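Local coordinates for escJ (Escherichia coli, PDB 1YJ7), which probably forms, with copies of itself, a membrane-associated ring that serves as a platform for assembling the type III secretion system, at residues K2-T7 with N37-V42; E11-Q16 with N57-K62; Q18-S23 with T52-N57. The protein carries 3 engineered substitutions. One frame throughout, in Å; residues are numbered along the deposited sequence.

Overall arrangement
All three contacts belong to the first of the chain's two α/β units, built on the antiparallel sheet of strands 3-9, 38-42 and 28-32. Interaction 1 pairs two strands of that sheet, interaction 3 packs helix 11-23 against helix 47-56, and interaction 2 ties the start of the first helix to the chain leaving the second. Centres of interactions 2 and 3 lie about 9 Å apart, those of 1 and 2 about 12 Å, and 1 and 3 about 13 Å. Along the chain the segments of 1 alternate with those of 2 and 3, whereas 3 falls between those of 2; these two share helix 11-23 and N57. All three reach a second subunit, consistent with self-assembly.

Interaction 1 (K2-T7 with N37-V42); sequences KEQLYT and NMTLSV
E3 and V42 exchange two backbone hydrogen bonds, E3 N to V42 O at 2.8 Å and V42 N to E3 O at 2.9 Å, which fixes the antiparallel register at this end. Farther along, L5 N gives a 2.9 Å bond to L40 O and L40 N one of 2.9 Å to Y6 O, while Y6 N reaches L40 O only weakly. L5 and Y6 thus both stand opposite L40, the signature of a classic beta bulge in strand 3-9, outermost in this chain's sheet; strand 38-42 is the central one of the three. The short segments run at 138° to each other. One close carbon contact, T39 CA to Y6 O at 3.2 Å, adds a CA-H...O interaction beside the bulge.

Apolar contacts accompany the backbone pairing. L5 holds its CG anti to the carbonyl carbon (chi1 -68°), which sends CD1 to within 3.6 Å of V42 CG1, the two side chains meeting at about a right angle. I51 and L54 of helix 47-56 and L21 of helix 11-23 also touch L5. The side chains of T7 and T39 run alongside each other in the same direction, with T7 CG2 4.0 Å from T39 CG2.

A second subunit, another copy of the protein, meets this strand: its E11 OE1 is hydrogen-bonded to T7 OG1, its K30 NZ donates to Q4 O and its N15 ND2 to L5 O.

Interaction 2 (E11-Q16 with N57-K62); sequences EKEANQ and NGFPKK. With PO4 (phosphate ion), chain H.
E13 and Q16, in the early turns of helix 11-23, make a small surface contact with F59, P60 and K61, in the loop that follows helix 47-56. Its one hydrogen bond runs from K61 N to E13 OE2, 2.9 Å long and nearly straight at 174°. The amide meets the syn side of the carboxylate, somewhat out of its plane. A bend at chi2 (134°) carries the E13 carboxylate across to the loop; E13 was modelled in two conformers and this bond belongs to the one described, so its occupancy is doubtful. The same OE2 sits at the edge of the F59 ring, 3.7 Å from F59 CD2, and Q16 OE1 also lies at that ring's edge, 3.9 Å from F59 CE2. K61 CE lies 3.8 Å above one face of the F59 ring, offset toward the rim. A cis peptide bond precedes P60. Helix 47-56 ends in a Schellman motif: F59 N bonds to L54 O and G58 N to N55 O, with G58 at positive phi as C-prime.

At the far end K62 NZ donates to phosphate O2 at 3.0 Å; K101 of the third subunit binds the same ion, probably picked up from the crystallisation liquor. F59 also touches M17 and L20 of helix 11-23, and P60 touches Y6 of strand 3-9.

Interaction 3 (Q18-S23 with T52-N57); sequences QALLLS and TILNNN
L20 covers one face of the N57 side-chain amide: L20 CD2 stands above the amide plane, 3.8 Å from N57 CG, and L20 CD1 lies above the same side. At the edge of this flat group, in its plane, N57 ND2 donates to I53 O, a bond of 2.8 Å with an angle of 173° at the hydrogen. That bond ties the asparagine back to the last turn of its own helix and so fixes the rotation of the amide that L20 packs on.

The remaining contact is apolar. With CG anti to the backbone N (chi1 170°), L20 reaches toward helix 47-56; the L20 and I53 side chains overlap while pointing opposite ways, L20 CG coming within 3.7 Å of I53 CG2. L21, the next residue of the same helix, reaches the same methyl, with L21 CD2 4.0 Å from I53 CG2, and its side chain meets L54 at about a right angle, L21 CG lying 4.2 Å from L54 CD2.

Beneath the pair, L21 and L54 both rest on L5 of strand 3-9. The segment axes approach to 10.3 Å. Two helices crossing at 126° over one side of a three-stranded sheet, in the order β-α-β-β-α, are consistent with the ring-building motif of the YscJ/FliF family, as in other type III secretion ring proteins.

Interaction 1 (K2-T7 with N37-V42)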
ATOM      1  N   LYS D   2      29.417  -2.380 -15.118  1.00 36.26           N
ATOM      2  CA  LYS D   2      28.547  -1.178 -14.895  1.00 35.69           C
ATOM      3  C   LYS D   2      27.112  -1.590 -14.565  1.00 34.38           C
ATOM      4  O   LYS D   2      26.552  -2.495 -15.183  1.00 34.69           O
ATOM      5  CB  LYS D   2      28.547  -0.253 -16.121  1.00 36.39           C
ATOM      6  CG  LYS D   2      29.822   0.597 -16.298  1.00 38.91           C
ATOM      7  CD  LYS D   2      30.001   1.672 -15.200  1.00 41.54           C
ATOM      8  CE  LYS D   2      30.684   2.948 -15.718  1.00 43.23           C
ATOM      9  NZ  LYS D   2      30.633   4.097 -14.738  1.00 43.70           N
ATOM     10  N   GLU D   3      26.534  -0.910 -13.578  1.00 31.87           N
ATOM     11  CA  GLU D   3      25.169  -1.106 -13.145  1.00 30.44           C
ATOM     12  C   GLU D   3      24.373   0.104 -13.633  1.00 28.54           C
ATOM     13  O   GLU D   3      24.777   1.241 -13.412  1.00 26.76           O
ATOM     14  CB  GLU D   3      25.147  -1.175 -11.621  1.00 30.79           C
ATOM     15  CG  GLU D   3      24.037  -1.993 -10.984  1.00 34.25           C
ATOM     16  CD  GLU D   3      23.990  -3.439 -11.444  1.00 33.96           C
ATOM     17  OE1 GLU D   3      23.038  -3.755 -12.156  1.00 34.14           O
ATOM     18  OE2 GLU D   3      24.890  -4.245 -11.097  1.00 37.66           O
ATOM     19  N   GLN D   4      23.248  -0.148 -14.287  1.00 26.67           N
ATOM     20  CA  GLN D   4      22.339   0.909 -14.708  1.00 25.62           C
ATOM     21  C   GLN D   4      21.620   1.514 -13.512  1.00 24.18           C
ATOM     22  O   GLN D   4      21.191   0.784 -12.599  1.00 23.34           O
ATOM     23  CB  GLN D   4      21.314   0.327 -15.660  1.00 26.13           C
ATOM     24  CG  GLN D   4      20.349   1.311 -16.251  1.00 27.72           C
ATOM     25  CD  GLN D   4      19.367   0.622 -17.181  1.00 30.59           C
ATOM     26  OE1 GLN D   4      18.238   0.308 -16.780  1.00 32.06           O
ATOM     27  NE2 GLN D   4      19.794   0.376 -18.420  1.00 30.72           N
ATOM     28  N   LEU D   5      21.509   2.846 -13.509  1.00 21.93           N
ATOM     29  CA  LEU D   5      20.702   3.560 -12.521  1.00 21.33           C
ATOM     30  C   LEU D   5      19.316   3.829 -13.117  1.00 20.89           C
ATOM     31  O   LEU D   5      18.319   3.233 -12.687  1.00 20.08           O
ATOM     32  CB  LEU D   5      21.381   4.872 -12.091  1.00 20.89           C
ATOM     33  CG  LEU D   5      22.668   4.736 -11.288  1.00 21.30           C
ATOM     34  CD1 LEU D   5      23.251   6.084 -10.935  1.00 23.15           C
ATOM     35  CD2 LEU D   5      22.473   3.902 -10.052  1.00 24.30           C
ATOM     36  N   TYR D   6      19.259   4.712 -14.118  1.00 20.09           N
ATOM     37  CA  TYR D   6      18.014   5.119 -14.770  1.00 19.97           C
ATOM     38  C   TYR D   6      18.220   5.379 -16.250  1.00 20.72           C
ATOM     39  O   TYR D   6      19.305   5.804 -16.668  1.00 20.77           O
ATOM     40  CB  TYR D   6      17.415   6.379 -14.128  1.00 20.20           C
ATOM     41  CG  TYR D   6      17.054   6.166 -12.692  1.00 18.97           C
ATOM     42  CD1 TYR D   6      17.887   6.578 -11.661  1.00 17.77           C
ATOM     43  CD2 TYR D   6      15.901   5.463 -12.358  1.00 20.76           C
ATOM     44  CE1 TYR D   6      17.554   6.338 -10.328  1.00 18.21           C
ATOM     45  CE2 TYR D   6      15.577   5.217 -11.041  1.00 19.71           C
ATOM     46  CZ  TYR D   6      16.385   5.640 -10.036  1.00 18.50           C
ATOM     47  OH  TYR D   6      16.014   5.351  -8.730  1.00 19.89           O
ATOM     48  N   THR D   7      17.167   5.109 -17.012  1.00 21.01           N
ATOM     49  CA  THR D   7      17.048   5.441 -18.426  1.00 21.53           C
ATOM     50  C   THR D   7      15.912   6.441 -18.594  1.00 21.43           C
ATOM     51  O   THR D   7      15.154   6.712 -17.665  1.00 21.35           O
ATOM     52  CB  THR D   7      16.737   4.173 -19.252  1.00 22.07           C
ATOM     53  OG1 THR D   7      15.420   3.703 -18.925  1.00 21.57           O
ATOM     54  CG2 THR D   7      17.645   3.012 -18.871  1.00 23.42           C
ATOM     55  N   ASN D  37      17.162  11.207 -24.873  1.00 32.64           N
ATOM     56  CA  ASN D  37      17.052  10.976 -23.428  1.00 31.32           C
ATOM     57  C   ASN D  37      18.290  10.284 -22.897  1.00 29.08           C
ATOM     58  O   ASN D  37      19.023   9.627 -23.638  1.00 29.04           O
ATOM     59  CB  ASN D  37      15.812  10.152 -23.091  1.00 31.58           C
ATOM     60  CG  ASN D  37      14.528  10.842 -23.504  1.00 33.86           C
ATOM     61  OD1 ASN D  37      14.413  12.063 -23.413  1.00 36.95           O
ATOM     62  ND2 ASN D  37      13.552  10.059 -23.959  1.00 36.79           N
ATOM     63  N   MET D  38      18.507  10.414 -21.598  1.00 26.21           N
ATOM     64  CA  MET D  38      19.762  10.020 -20.997  1.00 24.68           C
ATOM     65  C   MET D  38      19.633   8.791 -20.102  1.00 23.17           C
ATOM     66  O   MET D  38      18.623   8.591 -19.428  1.00 22.29           O
ATOM     67  CB  MET D  38      20.315  11.192 -20.188  1.00 24.30           C
ATOM     68  CG  MET D  38      20.583  12.412 -21.041  1.00 25.06           C
ATOM     69  SD  MET D  38      21.952  12.152 -22.217  1.00 25.24           S
ATOM     70  CE  MET D  38      21.913  13.799 -22.996  1.00 28.03           C
ATOM     71  N   THR D  39      20.701   8.015 -20.085  1.00 22.13           N
ATOM     72  CA  THR D  39      20.896   6.897 -19.176  1.00 21.78           C
ATOM     73  C   THR D  39      22.120   7.146 -18.317  1.00 21.09           C
ATOM     74  O   THR D  39      23.208   7.434 -18.845  1.00 21.26           O
ATOM     75  CB  THR D  39      21.136   5.604 -19.984  1.00 21.42           C
ATOM     76  OG1 THR D  39      19.954   5.272 -20.710  1.00 22.42           O
ATOM     77  CG2 THR D  39      21.404   4.412 -19.063  1.00 22.28           C
ATOM     78  N   LEU D  40      21.966   7.002 -17.002  1.00 19.69           N
ATOM     79  CA  LEU D  40      23.068   7.021 -16.070  1.00 19.89           C
ATOM     80  C   LEU D  40      23.388   5.630 -15.557  1.00 20.45           C
ATOM     81  O   LEU D  40      22.477   4.865 -15.278  1.00 21.07           O
ATOM     82  CB  LEU D  40      22.753   7.908 -14.855  1.00 19.66           C
ATOM     83  CG  LEU D  40      22.535   9.378 -15.152  1.00 19.19           C
ATOM     84  CD1 LEU D  40      22.188  10.115 -13.863  1.00 16.87           C
ATOM     85  CD2 LEU D  40      23.757   9.999 -15.825  1.00 18.59           C
ATOM     86  N   SER D  41      24.679   5.334 -15.438  1.00 21.15           N
ATOM     87  CA  SER D  41      25.200   4.082 -14.887  1.00 22.22           C
ATOM     88  C   SER D  41      26.381   4.352 -13.978  1.00 22.10           C
ATOM     89  O   SER D  41      27.004   5.401 -14.039  1.00 22.37           O
ATOM     90  CB  SER D  41      25.637   3.126 -16.014  1.00 22.15           C
ATOM     91  OG  SER D  41      24.655   3.052 -17.025  1.00 24.81           O
ATOM     92  N   VAL D  42      26.691   3.405 -13.105  1.00 22.51           N
ATOM     93  CA  VAL D  42      27.796   3.548 -12.174  1.00 23.19           C
ATOM     94  C   VAL D  42      28.518   2.220 -12.069  1.00 23.50           C
ATOM     95  O   VAL D  42      27.951   1.181 -12.395  1.00 23.96           O
ATOM     96  CB  VAL D  42      27.312   3.953 -10.758  1.00 23.54           C
ATOM     97  CG1 VAL D  42      26.762   5.362 -10.772  1.00 24.76           C
ATOM     98  CG2 VAL D  42      26.257   2.933 -10.239  1.00 24.50           C
TER

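Interaction 2 (E11-Q16 with N57-K62)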
ATOM      1  N   GLU D  11      17.380  15.911 -19.973  1.00 16.60           N
ATOM      2  CA  GLU D  11      18.707  16.488 -19.834  1.00 16.12           C
ATOM      3  C   GLU D  11      18.917  17.041 -18.445  1.00 15.27           C
ATOM      4  O   GLU D  11      19.970  16.847 -17.843  1.00 15.31           O
ATOM      5  CB  GLU D  11      18.921  17.581 -20.886  1.00 15.55           C
ATOM      6  CG  GLU D  11      19.121  16.991 -22.264  1.00 16.67           C
ATOM      7  CD  GLU D  11      19.265  18.037 -23.354  1.00 17.69           C
ATOM      8  OE1 GLU D  11      19.505  17.631 -24.519  1.00 18.45           O
ATOM      9  OE2 GLU D  11      19.147  19.245 -23.049  1.00 16.88           O
ATOM     10  N   LYS D  12      17.915  17.745 -17.933  1.00 15.61           N
ATOM     11  CA  LYS D  12      18.040  18.402 -16.640  1.00 16.12           C
ATOM     12  C   LYS D  12      18.121  17.385 -15.518  1.00 16.22           C
ATOM     13  O   LYS D  12      18.974  17.517 -14.658  1.00 16.82           O
ATOM     14  CB  LYS D  12      16.878  19.358 -16.398  1.00 16.95           C
ATOM     15  CG  LYS D  12      16.851  19.993 -15.023  1.00 18.42           C
ATOM     16  CD  LYS D  12      15.605  20.878 -14.886  1.00 22.82           C
ATOM     17  CE  LYS D  12      15.182  21.064 -13.458  1.00 25.68           C
ATOM     18  NZ  LYS D  12      13.897  21.869 -13.407  1.00 26.47           N
ATOM     19  N   GLU D  13      17.257  16.378 -15.538  1.00 16.81           N
ATOM     20  CA  GLU D  13      17.262  15.355 -14.479  1.00 17.20           C
ATOM     21  C   GLU D  13      18.610  14.613 -14.476  1.00 16.68           C
ATOM     22  O   GLU D  13      19.234  14.418 -13.429  1.00 16.80           O
ATOM     23  CB  GLU D  13      16.062  14.424 -14.525  0.50 17.73           C
ATOM     24  CG  GLU D  13      16.020  13.535 -13.293  0.50 18.80           C
ATOM     25  CD  GLU D  13      14.664  13.434 -12.636  0.50 19.44           C
ATOM     26  OE1 GLU D  13      13.686  13.175 -13.350  0.50 20.24           O
ATOM     27  OE2 GLU D  13      14.594  13.594 -11.401  0.50 16.02           O
ATOM     28  N   ALA D  14      19.056  14.214 -15.653  1.00 15.73           N
ATOM     29  CA  ALA D  14      20.317  13.511 -15.792  1.00 15.04           C
ATOM     30  C   ALA D  14      21.476  14.390 -15.316  1.00 14.06           C
ATOM     31  O   ALA D  14      22.338  13.913 -14.590  1.00 13.59           O
ATOM     32  CB  ALA D  14      20.528  13.046 -17.230  1.00 15.19           C
ATOM     33  N   ASN D  15      21.508  15.662 -15.711  1.00 12.90           N
ATOM     34  CA  ASN D  15      22.596  16.538 -15.292  1.00 12.75           C
ATOM     35  C   ASN D  15      22.636  16.729 -13.781  1.00 13.07           C
ATOM     36  O   ASN D  15      23.700  16.751 -13.179  1.00 13.33           O
ATOM     37  CB  ASN D  15      22.492  17.919 -15.938  1.00 12.96           C
ATOM     38  CG  ASN D  15      22.916  17.923 -17.392  1.00 13.94           C
ATOM     39  OD1 ASN D  15      23.622  17.020 -17.862  1.00 15.86           O
ATOM     40  ND2 ASN D  15      22.444  18.930 -18.129  1.00 13.06           N
ATOM     41  N   GLN D  16      21.478  16.934 -13.179  1.00 13.47           N
ATOM     42  CA  GLN D  16      21.429  17.131 -11.730  1.00 13.83           C
ATOM     43  C   GLN D  16      21.900  15.890 -10.985  1.00 13.08           C
ATOM     44  O   GLN D  16      22.695  15.997 -10.038  1.00 13.83           O
ATOM     45  CB  GLN D  16      20.040  17.585 -11.280  1.00 14.61           C
ATOM     46  CG  GLN D  16      19.736  18.991 -11.811  1.00 17.54           C
ATOM     47  CD  GLN D  16      18.394  19.517 -11.373  1.00 21.40           C
ATOM     48  OE1 GLN D  16      17.469  18.745 -11.136  1.00 22.46           O
ATOM     49  NE2 GLN D  16      18.282  20.848 -11.278  1.00 24.99           N
ATOM     50  N   ASN D  57      18.524  12.635  -1.632  1.00 18.00           N
ATOM     51  CA  ASN D  57      18.317  13.914  -2.305  1.00 18.38           C
ATOM     52  C   ASN D  57      17.046  13.985  -3.135  1.00 18.69           C
ATOM     53  O   ASN D  57      16.829  14.959  -3.862  1.00 19.73           O
ATOM     54  CB  ASN D  57      19.548  14.248  -3.150  1.00 18.37           C
ATOM     55  CG  ASN D  57      20.704  14.695  -2.308  1.00 20.82           C
ATOM     56  OD1 ASN D  57      20.781  15.873  -1.940  1.00 25.45           O
ATOM     57  ND2 ASN D  57      21.573  13.761  -1.921  1.00 17.94           N
ATOM     58  N   GLY D  58      16.221  12.947  -3.029  1.00 18.16           N
ATOM     59  CA  GLY D  58      14.909  12.919  -3.632  1.00 18.77           C
ATOM     60  C   GLY D  58      14.884  12.686  -5.118  1.00 19.02           C
ATOM     61  O   GLY D  58      13.934  13.132  -5.781  1.00 20.16           O
ATOM     62  N   PHE D  59      15.909  11.997  -5.639  1.00 18.48           N
ATOM     63  CA  PHE D  59      15.992  11.657  -7.058  1.00 18.43           C
ATOM     64  C   PHE D  59      15.716  10.173  -7.325  1.00 19.70           C
ATOM     65  O   PHE D  59      16.160   9.322  -6.539  1.00 19.16           O
ATOM     66  CB  PHE D  59      17.398  11.941  -7.570  1.00 18.05           C
ATOM     67  CG  PHE D  59      17.697  13.394  -7.761  1.00 16.49           C
ATOM     68  CD1 PHE D  59      18.540  14.054  -6.889  1.00 16.85           C
ATOM     69  CD2 PHE D  59      17.172  14.094  -8.838  1.00 15.84           C
ATOM     70  CE1 PHE D  59      18.844  15.393  -7.064  1.00 18.17           C
ATOM     71  CE2 PHE D  59      17.471  15.428  -9.010  1.00 17.49           C
ATOM     72  CZ  PHE D  59      18.314  16.078  -8.134  1.00 17.58           C
ATOM     73  N   PRO D  60      15.038   9.850  -8.431  1.00 21.01           N
ATOM     74  CA  PRO D  60      14.450  10.829  -9.356  1.00 22.00           C
ATOM     75  C   PRO D  60      13.196  11.503  -8.792  1.00 22.71           C
ATOM     76  O   PRO D  60      12.498  10.935  -7.955  1.00 21.05           O
ATOM     77  CB  PRO D  60      14.085   9.977 -10.582  1.00 22.34           C
ATOM     78  CG  PRO D  60      13.810   8.652 -10.031  1.00 23.49           C
ATOM     79  CD  PRO D  60      14.781   8.474  -8.884  1.00 22.69           C
ATOM     80  N   LYS D  61      12.921  12.714  -9.259  1.00 23.90           N
ATOM     81  CA  LYS D  61      11.844  13.517  -8.704  1.00 26.09           C
ATOM     82  C   LYS D  61      10.510  12.909  -9.068  1.00 27.35           C
ATOM     83  O   LYS D  61      10.288  12.498 -10.196  1.00 26.50           O
ATOM     84  CB  LYS D  61      11.920  14.957  -9.204  1.00 26.38           C
ATOM     85  CG  LYS D  61      13.202  15.674  -8.841  1.00 28.11           C
ATOM     86  CD  LYS D  61      13.208  16.139  -7.410  1.00 32.48           C
ATOM     87  CE  LYS D  61      14.495  16.871  -7.078  1.00 34.34           C
ATOM     88  NZ  LYS D  61      14.917  16.590  -5.683  1.00 36.48           N
ATOM     89  N   LYS D  62       9.625  12.811  -8.090  1.00 29.71           N
ATOM     90  CA  LYS D  62       8.338  12.213  -8.368  1.00 31.39           C
ATOM     91  C   LYS D  62       7.413  13.227  -9.015  1.00 31.30           C
ATOM     92  O   LYS D  62       7.601  14.439  -8.876  1.00 32.48           O
ATOM     93  CB  LYS D  62       7.746  11.506  -7.139  1.00 32.51           C
ATOM     94  CG  LYS D  62       7.334  12.345  -5.986  1.00 35.65           C
ATOM     95  CD  LYS D  62       6.824  11.451  -4.846  1.00 37.96           C
ATOM     96  CE  LYS D  62       5.432  10.899  -5.116  1.00 39.70           C
ATOM     97  NZ  LYS D  62       4.870  10.150  -3.942  1.00 39.33           N
TER
HETATM   98  P   PO4 H 702       1.069   9.773  -3.584  1.00 40.96           P
HETATM   99  O1  PO4 H 702       1.516  10.856  -4.551  1.00 41.72           O
HETATM  100  O2  PO4 H 702       2.264   9.041  -2.999  1.00 37.52           O
HETATM  101  O3  PO4 H 702       0.227   8.784  -4.365  1.00 40.73           O
HETATM  102  O4  PO4 H 702       0.237  10.433  -2.505  1.00 39.48           O

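Interaction 3 (Q18-S23 with T52-N57)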
ATOM      1  N   GLN D  18      23.799  13.445 -12.210  1.00 13.38           N
ATOM      2  CA  GLN D  18      25.187  13.202 -12.562  1.00 13.95           C
ATOM      3  C   GLN D  18      26.104  14.123 -11.777  1.00 13.51           C
ATOM      4  O   GLN D  18      27.060  13.665 -11.173  1.00 14.23           O
ATOM      5  CB  GLN D  18      25.370  13.401 -14.080  1.00 14.55           C
ATOM      6  CG  GLN D  18      26.786  13.195 -14.578  1.00 15.69           C
ATOM      7  CD  GLN D  18      26.954  13.507 -16.047  1.00 18.26           C
ATOM      8  OE1 GLN D  18      28.062  13.366 -16.604  1.00 24.66           O
ATOM      9  NE2 GLN D  18      25.906  13.963 -16.670  1.00 14.64           N
ATOM     10  N   ALA D  19      25.814  15.428 -11.776  1.00 14.04           N
ATOM     11  CA  ALA D  19      26.609  16.376 -11.002  1.00 14.08           C
ATOM     12  C   ALA D  19      26.643  16.037  -9.508  1.00 14.71           C
ATOM     13  O   ALA D  19      27.684  16.125  -8.856  1.00 15.11           O
ATOM     14  CB  ALA D  19      26.099  17.806 -11.216  1.00 13.46           C
ATOM     15  N   LEU D  20      25.493  15.647  -8.961  1.00 14.65           N
ATOM     16  CA  LEU D  20      25.411  15.291  -7.560  1.00 15.47           C
ATOM     17  C   LEU D  20      26.338  14.108  -7.263  1.00 15.23           C
ATOM     18  O   LEU D  20      27.087  14.122  -6.278  1.00 16.12           O
ATOM     19  CB  LEU D  20      23.960  14.968  -7.180  1.00 15.06           C
ATOM     20  CG  LEU D  20      23.695  14.351  -5.807  1.00 17.82           C
ATOM     21  CD1 LEU D  20      24.157  15.298  -4.679  1.00 20.07           C
ATOM     22  CD2 LEU D  20      22.228  14.041  -5.706  1.00 19.31           C
ATOM     23  N   LEU D  21      26.284  13.088  -8.113  1.00 15.83           N
ATOM     24  CA  LEU D  21      27.088  11.881  -7.913  1.00 15.89           C
ATOM     25  C   LEU D  21      28.578  12.180  -8.079  1.00 16.74           C
ATOM     26  O   LEU D  21      29.394  11.763  -7.252  1.00 16.96           O
ATOM     27  CB  LEU D  21      26.639  10.753  -8.837  1.00 15.58           C
ATOM     28  CG  LEU D  21      25.259  10.177  -8.480  1.00 16.68           C
ATOM     29  CD1 LEU D  21      24.824   9.216  -9.542  1.00 17.32           C
ATOM     30  CD2 LEU D  21      25.266   9.506  -7.119  1.00 16.27           C
ATOM     31  N   LEU D  22      28.927  12.942  -9.115  1.00 17.75           N
ATOM     32  CA  LEU D  22      30.332  13.298  -9.365  1.00 18.05           C
ATOM     33  C   LEU D  22      30.920  14.108  -8.217  1.00 19.22           C
ATOM     34  O   LEU D  22      32.091  13.921  -7.851  1.00 19.78           O
ATOM     35  CB  LEU D  22      30.471  14.064 -10.679  1.00 17.80           C
ATOM     36  CG  LEU D  22      30.307  13.261 -11.956  1.00 17.49           C
ATOM     37  CD1 LEU D  22      30.303  14.193 -13.153  1.00 16.76           C
ATOM     38  CD2 LEU D  22      31.396  12.197 -12.109  1.00 18.45           C
ATOM     39  N   SER D  23      30.103  14.956  -7.601  1.00 20.03           N
ATOM     40  CA  SER D  23      30.564  15.797  -6.506  1.00 21.22           C
ATOM     41  C   SER D  23      30.812  14.984  -5.226  1.00 22.05           C
ATOM     42  O   SER D  23      31.479  15.454  -4.313  1.00 22.14           O
ATOM     43  CB  SER D  23      29.591  16.940  -6.248  1.00 21.61           C
ATOM     44  OG  SER D  23      28.424  16.476  -5.607  1.00 24.31           O
ATOM     45  N   THR D  52      21.947   5.510  -2.379  1.00 15.65           N
ATOM     46  CA  THR D  52      21.757   6.203  -1.094  1.00 15.99           C
ATOM     47  C   THR D  52      21.754   7.719  -1.324  1.00 16.05           C
ATOM     48  O   THR D  52      20.865   8.428  -0.853  1.00 15.84           O
ATOM     49  CB  THR D  52      22.843   5.816  -0.084  1.00 16.70           C
ATOM     50  OG1 THR D  52      22.769   4.402   0.195  1.00 18.70           O
ATOM     51  CG2 THR D  52      22.617   6.507   1.282  1.00 18.87           C
ATOM     52  N   ILE D  53      22.743   8.194  -2.069  1.00 15.58           N
ATOM     53  CA  ILE D  53      22.867   9.618  -2.376  1.00 15.48           C
ATOM     54  C   ILE D  53      21.660  10.104  -3.156  1.00 15.28           C
ATOM     55  O   ILE D  53      21.083  11.140  -2.825  1.00 15.69           O
ATOM     56  CB  ILE D  53      24.194   9.906  -3.165  1.00 15.46           C
ATOM     57  CG1 ILE D  53      25.396   9.718  -2.251  1.00 16.79           C
ATOM     58  CG2 ILE D  53      24.190  11.360  -3.725  1.00 15.75           C
ATOM     59  CD1 ILE D  53      26.715   9.548  -2.988  1.00 17.64           C
ATOM     60  N   LEU D  54      21.237   9.355  -4.175  1.00 15.49           N
ATOM     61  CA  LEU D  54      20.077   9.783  -4.943  1.00 16.03           C
ATOM     62  C   LEU D  54      18.809   9.764  -4.089  1.00 16.11           C
ATOM     63  O   LEU D  54      18.022  10.707  -4.117  1.00 16.01           O
ATOM     64  CB  LEU D  54      19.885   8.938  -6.173  1.00 15.66           C
ATOM     65  CG  LEU D  54      21.015   9.054  -7.192  1.00 16.21           C
ATOM     66  CD1 LEU D  54      20.760   8.079  -8.330  1.00 18.09           C
ATOM     67  CD2 LEU D  54      21.182  10.480  -7.707  1.00 16.43           C
ATOM     68  N   ASN D  55      18.641   8.708  -3.321  1.00 16.70           N
ATOM     69  CA  ASN D  55      17.476   8.601  -2.426  1.00 17.33           C
ATOM     70  C   ASN D  55      17.396   9.757  -1.425  1.00 17.09           C
ATOM     71  O   ASN D  55      16.334  10.378  -1.278  1.00 17.12           O
ATOM     72  CB  ASN D  55      17.305   7.175  -1.896  0.50 18.16           C
ATOM     73  CG  ASN D  55      16.631   6.257  -2.953  0.50 20.46           C
ATOM     74  OD1 ASN D  55      17.253   5.860  -3.947  0.50 24.28           O
ATOM     75  ND2 ASN D  55      15.329   6.001  -2.781  0.50 23.63           N
ATOM     76  N   ASN D  56      18.530  10.066  -0.796  1.00 16.86           N
ATOM     77  CA  ASN D  56      18.595  11.089   0.249  1.00 17.23           C
ATOM     78  C   ASN D  56      18.315  12.477  -0.327  1.00 17.32           C
ATOM     79  O   ASN D  56      17.908  13.378   0.385  1.00 17.42           O
ATOM     80  CB  ASN D  56      19.947  11.072   0.948  1.00 17.48           C
ATOM     81  CG  ASN D  56      20.133   9.872   1.872  1.00 18.92           C
ATOM     82  OD1 ASN D  56      19.251   9.026   2.010  1.00 19.46           O
ATOM     83  ND2 ASN D  56      21.297   9.798   2.507  1.00 20.75           N
ATOM     84  N   ASN D  57      18.524  12.635  -1.632  1.00 18.00           N
ATOM     85  CA  ASN D  57      18.317  13.914  -2.305  1.00 18.38           C
ATOM     86  C   ASN D  57      17.046  13.985  -3.135  1.00 18.69           C
ATOM     87  O   ASN D  57      16.829  14.959  -3.862  1.00 19.73           O
ATOM     88  CB  ASN D  57      19.548  14.248  -3.150  1.00 18.37           C
ATOM     89  CG  ASN D  57      20.704  14.695  -2.308  1.00 20.82           C
ATOM     90  OD1 ASN D  57      20.781  15.873  -1.940  1.00 25.45           O
ATOM     91  ND2 ASN D  57      21.573  13.761  -1.921  1.00 17.94           N
TER